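Local coordinates for protein transferrin (Manduca sexta, PDB 6WB6) that binds a single ferric ion together with carbonate and transports iron in an insect, at residues A[90-95]-A[120-125]; A[113-118]-A[218-223]; A[124-129]-A[266-271]. All blocks are in the same frame, centred on the assembly; numbering follows the deposited sequence.

Contact 1: residues A[90-95]-A[120-125]; sequences YEAVIV and RNVGYK. With FE (Fe (III) ion), chain E; CO3 (carbonate ion), chain G; CO3 (carbonate ion), chain F.
Y90 sets its phenol ring beside V122, with N121 CB at the ring edge, at the start of helix 121-131, building the ferric ion and carbonate site of a transferrin lobe, a fold of the periplasmic binding protein clan. Followed outward from CB, a chi1 of 47° lodges CG between the backbone N and the carbonyl carbon and turns the ring toward the helix. CD1 and CE1 then rest on the CG1 methyl of V122, 3.4 Å from CE1 to V122 CG1; CE1 is nearer still, at 3.3 Å, to O3 of the carbonate held by R120 and V122. CZ already lies close to the metal, and Y90 OH bonds the iron at 2.2 Å. The same oxygen is hydrogen-bonded to R271, and Y204 OH supplies a second tyrosine oxygen, while two carbonates each bind the iron through two oxygens. V122 CG1 also presses on A92 CB at a tight 3.5 Å, so one methyl fills the corner between strand and helix.

The helix start works as an anion site: V122 N donates to O3 of the first carbonate, almost straight at 175°, G123 N to its O2, and R120 NE meets its O1 in the guanidinium plane. N121 OD1 is hydrogen-bonded to Y338 OH. The second carbonate is gripped twice by N121, whose backbone N and ND2 both donate to its O3, ND2 at 3.1 Å from O3.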
loop_
_atom_site.group_PDB
_atom_site.type_symbol
_atom_site.label_atom_id
_atom_site.label_comp_id
_atom_site.label_asym_id
_atom_site.label_seq_id
_atom_site.Cartn_x
_atom_site.Cartn_y
_atom_site.Cartn_z
ATOM N N TYR A 90 22.448 5.597 9.194
ATOM C CA TYR A 90 23.163 4.313 9.436
ATOM C C TYR A 90 23.910 3.871 8.198
ATOM O O TYR A 90 23.453 4.043 7.141
ATOM C CB TYR A 90 22.357 3.115 9.942
ATOM C CG TYR A 90 21.054 2.778 9.283
ATOM C CD1 TYR A 90 21.038 2.150 8.059
ATOM C CD2 TYR A 90 19.852 3.000 9.922
ATOM C CE1 TYR A 90 19.858 1.787 7.459
ATOM C CE2 TYR A 90 18.662 2.638 9.344
ATOM C CZ TYR A 90 18.675 2.049 8.102
ATOM O OH TYR A 90 17.544 1.691 7.520
ATOM N N GLU A 91 25.076 3.349 8.442
ATOM C CA GLU A 91 25.927 2.815 7.402
ATOM C C GLU A 91 25.685 1.326 7.255
ATOM O O GLU A 91 25.585 0.597 8.250
ATOM C CB GLU A 91 27.391 3.064 7.730
ATOM C CG GLU A 91 27.724 4.540 7.830
ATOM C CD GLU A 91 28.992 4.735 8.605
ATOM O OE1 GLU A 91 28.926 4.619 9.848
ATOM O OE2 GLU A 91 30.051 4.930 7.970
ATOM N N ALA A 92 25.601 0.895 6.000
ATOM C CA ALA A 92 25.388 -0.497 5.651
ATOM C C ALA A 92 26.737 -1.179 5.612
ATOM O O ALA A 92 27.696 -0.640 5.067
ATOM C CB ALA A 92 24.688 -0.625 4.289
ATOM N N VAL A 93 26.817 -2.365 6.200
ATOM C CA VAL A 93 28.078 -3.074 6.250
ATOM C C VAL A 93 27.841 -4.519 5.870
ATOM O O VAL A 93 26.716 -5.026 5.904
ATOM C CB VAL A 93 28.774 -2.968 7.641
ATOM C CG1 VAL A 93 29.188 -1.519 7.891
ATOM C CG2 VAL A 93 27.930 -3.473 8.725
ATOM N N ILE A 94 28.942 -5.165 5.501
ATOM C CA ILE A 94 29.025 -6.593 5.216
ATOM C C ILE A 94 29.912 -7.203 6.300
ATOM O O ILE A 94 31.050 -6.758 6.491
ATOM C CB ILE A 94 29.633 -6.859 3.833
ATOM C CG1 ILE A 94 28.964 -6.018 2.734
ATOM C CG2 ILE A 94 29.532 -8.355 3.510
ATOM C CD1 ILE A 94 29.673 -6.107 1.420
ATOM N N VAL A 95 29.409 -8.204 7.020
ATOM C CA VAL A 95 30.136 -8.782 8.153
ATOM C C VAL A 95 30.359 -10.270 7.886
ATOM O O VAL A 95 29.412 -11.006 7.590
ATOM C CB VAL A 95 29.406 -8.550 9.489
ATOM C CG1 VAL A 95 30.200 -9.165 10.662
ATOM C CG2 VAL A 95 29.140 -7.012 9.752
ATOM N N ARG A 120 14.387 -3.963 3.109
ATOM C CA ARG A 120 15.065 -3.082 4.046
ATOM C C ARG A 120 16.368 -2.577 3.443
ATOM O O ARG A 120 16.861 -3.101 2.442
ATOM C CB ARG A 120 15.305 -3.816 5.363
ATOM C CG ARG A 120 14.002 -4.146 6.092
ATOM C CD ARG A 120 14.172 -5.020 7.365
ATOM N NE ARG A 120 14.982 -4.394 8.402
ATOM C CZ ARG A 120 14.976 -4.762 9.688
ATOM N NH1 ARG A 120 14.183 -5.758 10.092
ATOM N NH2 ARG A 120 15.772 -4.138 10.573
ATOM N N ASN A 121 16.923 -1.526 4.051
ATOM C CA ASN A 121 18.052 -0.845 3.419
ATOM C C ASN A 121 19.373 -1.608 3.458
ATOM O O ASN A 121 19.916 -1.938 2.401
ATOM C CB ASN A 121 18.254 0.525 4.047
ATOM C CG ASN A 121 17.284 1.548 3.493
ATOM O OD1 ASN A 121 17.479 2.072 2.396
ATOM N ND2 ASN A 121 16.218 1.793 4.224
ATOM N N VAL A 122 19.943 -1.832 4.648
ATOM C CA VAL A 122 21.287 -2.403 4.678
ATOM C C VAL A 122 21.231 -3.880 4.349
ATOM O O VAL A 122 22.192 -4.444 3.802
ATOM C CB VAL A 122 21.985 -2.183 6.041
ATOM C CG1 VAL A 122 21.939 -0.717 6.427
ATOM C CG2 VAL A 122 21.364 -3.070 7.159
ATOM N N GLY A 123 20.123 -4.522 4.665
ATOM C CA GLY A 123 20.052 -5.958 4.495
ATOM C C GLY A 123 19.461 -6.426 3.194
ATOM O O GLY A 123 19.406 -7.635 2.959
ATOM N N TYR A 124 19.025 -5.519 2.322
ATOM C CA TYR A 124 18.396 -5.959 1.080
ATOM C C TYR A 124 18.570 -5.001 -0.100
ATOM O O TYR A 124 19.193 -5.368 -1.108
ATOM C CB TYR A 124 16.923 -6.195 1.351
ATOM C CG TYR A 124 16.186 -6.878 0.266
ATOM C CD1 TYR A 124 16.098 -8.266 0.222
ATOM C CD2 TYR A 124 15.546 -6.147 -0.721
ATOM C CE1 TYR A 124 15.380 -8.906 -0.783
ATOM C CE2 TYR A 124 14.833 -6.778 -1.743
ATOM C CZ TYR A 124 14.747 -8.145 -1.772
ATOM O OH TYR A 124 14.021 -8.750 -2.790
ATOM N N LYS A 125 18.008 -3.793 0.008
ATOM C CA LYS A 125 18.054 -2.833 -1.086
ATOM C C LYS A 125 19.470 -2.423 -1.413
ATOM O O LYS A 125 19.834 -2.331 -2.582
ATOM C CB LYS A 125 17.225 -1.597 -0.745
ATOM C CG LYS A 125 15.775 -1.922 -0.395
ATOM C CD LYS A 125 14.897 -0.702 -0.331
ATOM C CE LYS A 125 15.153 0.126 0.922
ATOM N NZ LYS A 125 14.338 1.402 0.900
HETATM FE FE FE E . 16.861 -0.303 8.075
HETATM C C CO3 G . 17.720 -2.274 7.256
HETATM O O1 CO3 G . 16.711 -2.412 8.062
HETATM O O2 CO3 G . 18.077 -3.317 6.598
HETATM O O3 CO3 G . 18.359 -1.159 7.072
HETATM C C CO3 F . 14.475 -0.217 7.191
HETATM O O1 CO3 F . 13.300 -0.103 6.651
HETATM O O2 CO3 F . 14.638 -0.223 8.532
HETATM O O3 CO3 F . 15.474 -0.315 6.342
HETATM O O HOH W 1 25.226 -4.253 3.759
#

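Contact 2: residues A[113-118]-A[218-223]; sequences SCHTGV and VAFTKV. With CO3 (carbonate ion), chain G.
C114 bonds through both its N and its O, to V218 and F220, and so joins two parallel strands in the mixed sheet of the transferrin lobe. C114 N donates to V218 O at 2.7 Å, and F220 N donates to C114 O at 2.8 Å. S113 thereby pairs with V218 and C114 with A219.

Past C114 the chains diverge, CA separations growing from 4.4 Å between C114 and A219 to 6.5 Å between T116 and T221, and side chains take over. H115 and F220 lie side by side and point the same way, their ring planes 33° apart; F220 CD2 comes over one face of the imidazole, 3.3 Å from H115 CE1. The rotation of that imidazole is fixed at two atoms: NE2 shares a hydrogen bond with S113 OG, which is also hydrogen-bonded to S162 OG, and ND1 is hydrogen-bonded to the carbonyl oxygen G123 O. On the side of the sheet bearing C114 and A219, C114 is tied by a disulfide to C210 of helix 203-213.

At the far end T116 faces two ways. A chi1 of 61° turns its CG2 methyl to F220 O and its hydroxyl to the anion, T116 OG1 donating at 2.8 Å to O2 of the carbonate that R120 NE also binds.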
loop_
_atom_site.group_PDB
_atom_site.type_symbol
_atom_site.label_atom_id
_atom_site.label_comp_id
_atom_site.label_asym_id
_atom_site.label_seq_id
_atom_site.Cartn_x
_atom_site.Cartn_y
_atom_site.Cartn_z
ATOM N N SER A 113 23.919 -16.440 3.468
ATOM C CA SER A 113 23.800 -15.003 3.698
ATOM C C SER A 113 22.733 -14.688 4.735
ATOM O O SER A 113 21.673 -15.312 4.755
ATOM C CB SER A 113 23.447 -14.271 2.398
ATOM O OG SER A 113 22.173 -14.650 1.912
ATOM N N CYS A 114 23.023 -13.702 5.587
ATOM C CA CYS A 114 22.156 -13.319 6.690
ATOM C C CYS A 114 21.698 -11.885 6.490
ATOM O O CYS A 114 22.509 -10.952 6.535
ATOM C CB CYS A 114 22.873 -13.458 8.034
ATOM S SG CYS A 114 23.562 -15.072 8.371
ATOM N N HIS A 115 20.397 -11.712 6.327
ATOM C CA HIS A 115 19.810 -10.449 5.934
ATOM C C HIS A 115 18.898 -9.972 7.044
ATOM O O HIS A 115 18.330 -10.772 7.796
ATOM C CB HIS A 115 18.996 -10.584 4.627
ATOM C CG HIS A 115 19.823 -10.996 3.441
ATOM N ND1 HIS A 115 20.304 -10.095 2.516
ATOM C CD2 HIS A 115 20.279 -12.208 3.052
ATOM C CE1 HIS A 115 21.039 -10.728 1.621
ATOM N NE2 HIS A 115 21.019 -12.015 1.908
ATOM N N THR A 116 18.732 -8.660 7.126
ATOM C CA THR A 116 17.782 -8.110 8.084
ATOM C C THR A 116 16.373 -8.545 7.740
ATOM O O THR A 116 15.641 -9.073 8.584
ATOM C CB THR A 116 17.881 -6.593 8.095
ATOM O OG1 THR A 116 17.556 -6.087 6.794
ATOM C CG2 THR A 116 19.259 -6.189 8.465
ATOM N N GLY A 117 15.980 -8.329 6.494
ATOM C CA GLY A 117 14.664 -8.708 6.045
ATOM C C GLY A 117 14.386 -8.053 4.716
ATOM O O GLY A 117 15.108 -7.162 4.273
ATOM N N VAL A 118 13.298 -8.493 4.090
ATOM C CA VAL A 118 12.996 -8.028 2.742
ATOM C C VAL A 118 12.690 -6.535 2.742
ATOM O O VAL A 118 12.075 -5.990 3.670
ATOM C CB VAL A 118 11.832 -8.821 2.126
ATOM C CG1 VAL A 118 10.507 -8.480 2.776
ATOM C CG2 VAL A 118 11.784 -8.558 0.611
ATOM N N VAL A 218 27.943 -14.628 5.652
ATOM C CA VAL A 218 27.984 -13.188 5.458
ATOM C C VAL A 218 26.712 -12.615 6.054
ATOM O O VAL A 218 25.654 -13.233 5.976
ATOM C CB VAL A 218 28.136 -12.837 3.958
ATOM C CG1 VAL A 218 26.969 -13.393 3.163
ATOM C CG2 VAL A 218 28.240 -11.347 3.774
ATOM N N ALA A 219 26.822 -11.444 6.673
ATOM C CA ALA A 219 25.686 -10.756 7.279
ATOM C C ALA A 219 25.659 -9.360 6.693
ATOM O O ALA A 219 26.705 -8.722 6.576
ATOM C CB ALA A 219 25.796 -10.682 8.806
ATOM N N PHE A 220 24.490 -8.930 6.245
ATOM C CA PHE A 220 24.277 -7.563 5.799
ATOM C C PHE A 220 23.513 -6.818 6.894
ATOM O O PHE A 220 22.351 -7.130 7.169
ATOM C CB PHE A 220 23.522 -7.550 4.469
ATOM C CG PHE A 220 24.239 -8.302 3.368
ATOM C CD1 PHE A 220 25.314 -7.736 2.719
ATOM C CD2 PHE A 220 23.852 -9.575 3.005
ATOM C CE1 PHE A 220 25.973 -8.418 1.707
ATOM C CE2 PHE A 220 24.521 -10.267 1.989
ATOM C CZ PHE A 220 25.583 -9.684 1.352
ATOM N N THR A 221 24.159 -5.844 7.519
ATOM C CA THR A 221 23.516 -5.139 8.600
ATOM C C THR A 221 24.101 -3.723 8.667
ATOM O O THR A 221 24.608 -3.194 7.667
ATOM C CB THR A 221 23.663 -5.986 9.872
ATOM O OG1 THR A 221 23.004 -5.350 10.948
ATOM C CG2 THR A 221 25.159 -6.234 10.204
ATOM N N LYS A 222 23.989 -3.084 9.824
ATOM C CA LYS A 222 24.500 -1.729 9.986
ATOM C C LYS A 222 25.447 -1.681 11.175
ATOM O O LYS A 222 25.458 -2.561 12.032
ATOM C CB LYS A 222 23.390 -0.683 10.150
ATOM C CG LYS A 222 22.550 -0.784 11.397
ATOM C CD LYS A 222 21.569 0.376 11.504
ATOM C CE LYS A 222 20.495 0.083 12.530
ATOM N NZ LYS A 222 19.287 0.974 12.397
ATOM N N VAL A 223 26.229 -0.604 11.212
ATOM C CA VAL A 223 27.385 -0.532 12.094
ATOM C C VAL A 223 26.952 -0.597 13.540
ATOM O O VAL A 223 27.545 -1.301 14.360
ATOM C CB VAL A 223 28.169 0.760 11.819
ATOM C CG1 VAL A 223 29.205 1.012 12.921
ATOM C CG2 VAL A 223 28.784 0.665 10.472
HETATM C C CO3 G . 17.720 -2.274 7.256
HETATM O O1 CO3 G . 16.711 -2.412 8.062
HETATM O O2 CO3 G . 18.077 -3.317 6.598
HETATM O O3 CO3 G . 18.359 -1.159 7.072
#

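Contact 3: residues A[124-129]-A[266-271]; sequences YKIPLT and CSWAAR. With NAG (2-acetamido-2-deoxy-beta-D-glucopyranose), chain C.
I126 is the first residue of segment 124-129 to meet segment 266-271, and it does so with both branches. Its CG2 methyl sits over one face of the W268 indole, 3.9 Å from the centroid of the five-membered ring and 29° off the ring normal, a CH-pi contact in which the nearest indole atom is NE1. Its other branch, with CG1 anti to the carbonyl carbon (chi1 -72°) and the chain extended beyond it, carries CD1 past the indole to the methyl of A269, where I126 CD1 and A269 CB are 3.8 Å apart. The isoleucine thus fills the angle between the tryptophan ring and the backbone of the short strand that follows it.

P127 comes next and meets the six-membered part of the indole. The two side chains cross at about a right angle, with P127 CA 3.9 Å from W268 CZ2 and P127 CG only slightly farther from the same atom. Having no N-H to give to the turn before, the proline coincides with a kink in the helix. Beyond it the helical bonding resumes: T129 N and T129 OG1 both donate to K125 O, from opposite faces of the carbonyl plane, the hydroxyl at 2.7 Å from K125 O.

On the other segment, W268 owes its position to a chi1 of 42°, which turns the indole toward the helix; M130 and L131 add further helix contacts to it. Its backbone faces the glycan: W268 O accepts a hydrogen bond from N337 ND2, and A269 CA lies 3.3 Å from O7 of an N-acetylglucosamine. This is apolar helix-on-sheet packing of the alpha/beta transferrin lobe, with helix 121-131, whose first turn holds carbonate, laid against the sheet containing strands 90-97 and 269-271.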
loop_
_atom_site.group_PDB
_atom_site.type_symbol
_atom_site.label_atom_id
_atom_site.label_comp_id
_atom_site.label_asym_id
_atom_site.label_seq_id
_atom_site.Cartn_x
_atom_site.Cartn_y
_atom_site.Cartn_z
ATOM N N TYR A 124 19.025 -5.519 2.322
ATOM C CA TYR A 124 18.396 -5.959 1.080
ATOM C C TYR A 124 18.570 -5.001 -0.100
ATOM O O TYR A 124 19.193 -5.368 -1.108
ATOM C CB TYR A 124 16.923 -6.195 1.351
ATOM C CG TYR A 124 16.186 -6.878 0.266
ATOM C CD1 TYR A 124 16.098 -8.266 0.222
ATOM C CD2 TYR A 124 15.546 -6.147 -0.721
ATOM C CE1 TYR A 124 15.380 -8.906 -0.783
ATOM C CE2 TYR A 124 14.833 -6.778 -1.743
ATOM C CZ TYR A 124 14.747 -8.145 -1.772
ATOM O OH TYR A 124 14.021 -8.750 -2.790
ATOM N N LYS A 125 18.008 -3.793 0.008
ATOM C CA LYS A 125 18.054 -2.833 -1.086
ATOM C C LYS A 125 19.470 -2.423 -1.413
ATOM O O LYS A 125 19.834 -2.331 -2.582
ATOM C CB LYS A 125 17.225 -1.597 -0.745
ATOM C CG LYS A 125 15.775 -1.922 -0.395
ATOM C CD LYS A 125 14.897 -0.702 -0.331
ATOM C CE LYS A 125 15.153 0.126 0.922
ATOM N NZ LYS A 125 14.338 1.402 0.900
ATOM N N ILE A 126 20.285 -2.159 -0.402
ATOM C CA ILE A 126 21.664 -1.758 -0.655
ATOM C C ILE A 126 22.400 -2.963 -1.247
ATOM O O ILE A 126 22.967 -2.860 -2.351
ATOM C CB ILE A 126 22.302 -1.210 0.634
ATOM C CG1 ILE A 126 21.686 0.167 0.953
ATOM C CG2 ILE A 126 23.822 -1.140 0.546
ATOM C CD1 ILE A 126 22.300 0.837 2.129
ATOM N N PRO A 127 22.403 -4.123 -0.600
ATOM C CA PRO A 127 23.102 -5.260 -1.221
ATOM C C PRO A 127 22.668 -5.500 -2.657
ATOM O O PRO A 127 23.504 -5.763 -3.527
ATOM C CB PRO A 127 22.736 -6.420 -0.304
ATOM C CG PRO A 127 22.636 -5.817 1.018
ATOM C CD PRO A 127 22.000 -4.447 0.788
ATOM N N LEU A 128 21.373 -5.417 -2.935
ATOM C CA LEU A 128 20.940 -5.621 -4.306
ATOM C C LEU A 128 21.501 -4.539 -5.210
ATOM O O LEU A 128 21.949 -4.836 -6.321
ATOM C CB LEU A 128 19.421 -5.675 -4.384
ATOM C CG LEU A 128 18.777 -7.008 -4.034
ATOM C CD1 LEU A 128 17.283 -6.865 -3.794
ATOM C CD2 LEU A 128 18.995 -8.018 -5.120
ATOM N N THR A 129 21.524 -3.282 -4.730
ATOM C CA THR A 129 21.999 -2.175 -5.549
ATOM C C THR A 129 23.453 -2.364 -5.942
ATOM O O THR A 129 23.831 -2.077 -7.083
ATOM C CB THR A 129 21.812 -0.823 -4.801
ATOM O OG1 THR A 129 20.419 -0.571 -4.590
ATOM C CG2 THR A 129 22.396 0.359 -5.597
ATOM N N CYS A 266 34.205 0.029 6.968
ATOM C CA CYS A 266 34.078 0.268 5.540
ATOM C C CYS A 266 32.664 -0.103 5.139
ATOM O O CYS A 266 32.185 -1.195 5.485
ATOM C CB CYS A 266 35.076 -0.562 4.746
ATOM S SG CYS A 266 34.999 -2.316 5.133
ATOM N N SER A 267 32.016 0.794 4.399
ATOM C CA SER A 267 30.582 0.744 4.146
ATOM C C SER A 267 30.334 1.163 2.712
ATOM O O SER A 267 30.850 2.184 2.270
ATOM C CB SER A 267 29.822 1.663 5.113
ATOM O OG SER A 267 28.473 1.855 4.701
ATOM N N TRP A 268 29.567 0.366 1.976
ATOM C CA TRP A 268 29.318 0.701 0.580
ATOM C C TRP A 268 28.189 1.709 0.390
ATOM O O TRP A 268 28.111 2.340 -0.672
ATOM C CB TRP A 268 29.021 -0.558 -0.253
ATOM C CG TRP A 268 28.129 -1.620 0.329
ATOM C CD1 TRP A 268 27.372 -1.557 1.467
ATOM C CD2 TRP A 268 27.917 -2.931 -0.218
ATOM N NE1 TRP A 268 26.706 -2.742 1.655
ATOM C CE2 TRP A 268 27.025 -3.600 0.634
ATOM C CE3 TRP A 268 28.398 -3.597 -1.351
ATOM C CZ2 TRP A 268 26.599 -4.898 0.391
ATOM C CZ3 TRP A 268 27.977 -4.877 -1.588
ATOM C CH2 TRP A 268 27.084 -5.521 -0.717
ATOM N N ALA A 269 27.310 1.873 1.374
ATOM C CA ALA A 269 26.287 2.903 1.299
ATOM C C ALA A 269 25.730 3.143 2.685
ATOM O O ALA A 269 25.867 2.304 3.583
ATOM C CB ALA A 269 25.168 2.515 0.333
ATOM N N ALA A 270 25.057 4.292 2.837
ATOM C CA ALA A 270 24.414 4.650 4.088
ATOM C C ALA A 270 22.987 5.106 3.824
ATOM O O ALA A 270 22.673 5.631 2.769
ATOM C CB ALA A 270 25.175 5.765 4.805
ATOM N N ARG A 271 22.119 4.880 4.783
ATOM C CA ARG A 271 20.826 5.539 4.753
ATOM C C ARG A 271 20.983 6.952 5.303
ATOM O O ARG A 271 21.426 7.117 6.452
ATOM C CB ARG A 271 19.812 4.765 5.549
ATOM C CG ARG A 271 18.429 5.301 5.426
ATOM C CD ARG A 271 17.529 4.405 6.180
ATOM N NE ARG A 271 16.135 4.769 6.016
ATOM C CZ ARG A 271 15.148 4.143 6.638
ATOM N NH1 ARG A 271 15.405 3.112 7.443
ATOM N NH2 ARG A 271 13.915 4.548 6.457
HETATM C C1 NAG C . 30.196 5.100 -1.888
HETATM C C2 NAG C . 30.983 4.933 -0.601
HETATM C C3 NAG C . 32.505 4.918 -0.785
HETATM C C4 NAG C . 32.954 4.115 -2.010
HETATM C C5 NAG C . 32.017 4.293 -3.203
HETATM C C6 NAG C . 32.278 3.210 -4.223
HETATM C C7 NAG C . 29.684 5.836 1.284
HETATM C C8 NAG C . 29.577 7.020 2.196
HETATM N N2 NAG C . 30.593 5.982 0.321
HETATM O O3 NAG C . 33.047 4.332 0.408
HETATM O O4 NAG C . 34.220 4.560 -2.520
HETATM O O5 NAG C . 30.639 4.167 -2.855
HETATM O O6 NAG C . 32.090 1.977 -3.538
HETATM O O7 NAG C . 29.000 4.834 1.442
#

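How the contacts relate
From the N terminus, strand 90-97 comes first, and contact 1 closes a short loop of 24 residues from it to helix 121-131. Within that loop lies segment 113-118, from which contact 2 reaches across about a hundred residues to strand 218-222; contacts 1 and 2 therefore cross. Contact 3 starts on the helix where contact 1 ends, the two sharing Y124 and K125, and spans 136 residues to strand 269-271, crossing contact 2 as well. Strand 90-97 runs antiparallel to both 218-222 and 269-271, so all three contacts reach one sheet. Bonds and packing join them directly: V93 N with T221 O, A92 O with S267 OG, and F220 against P127.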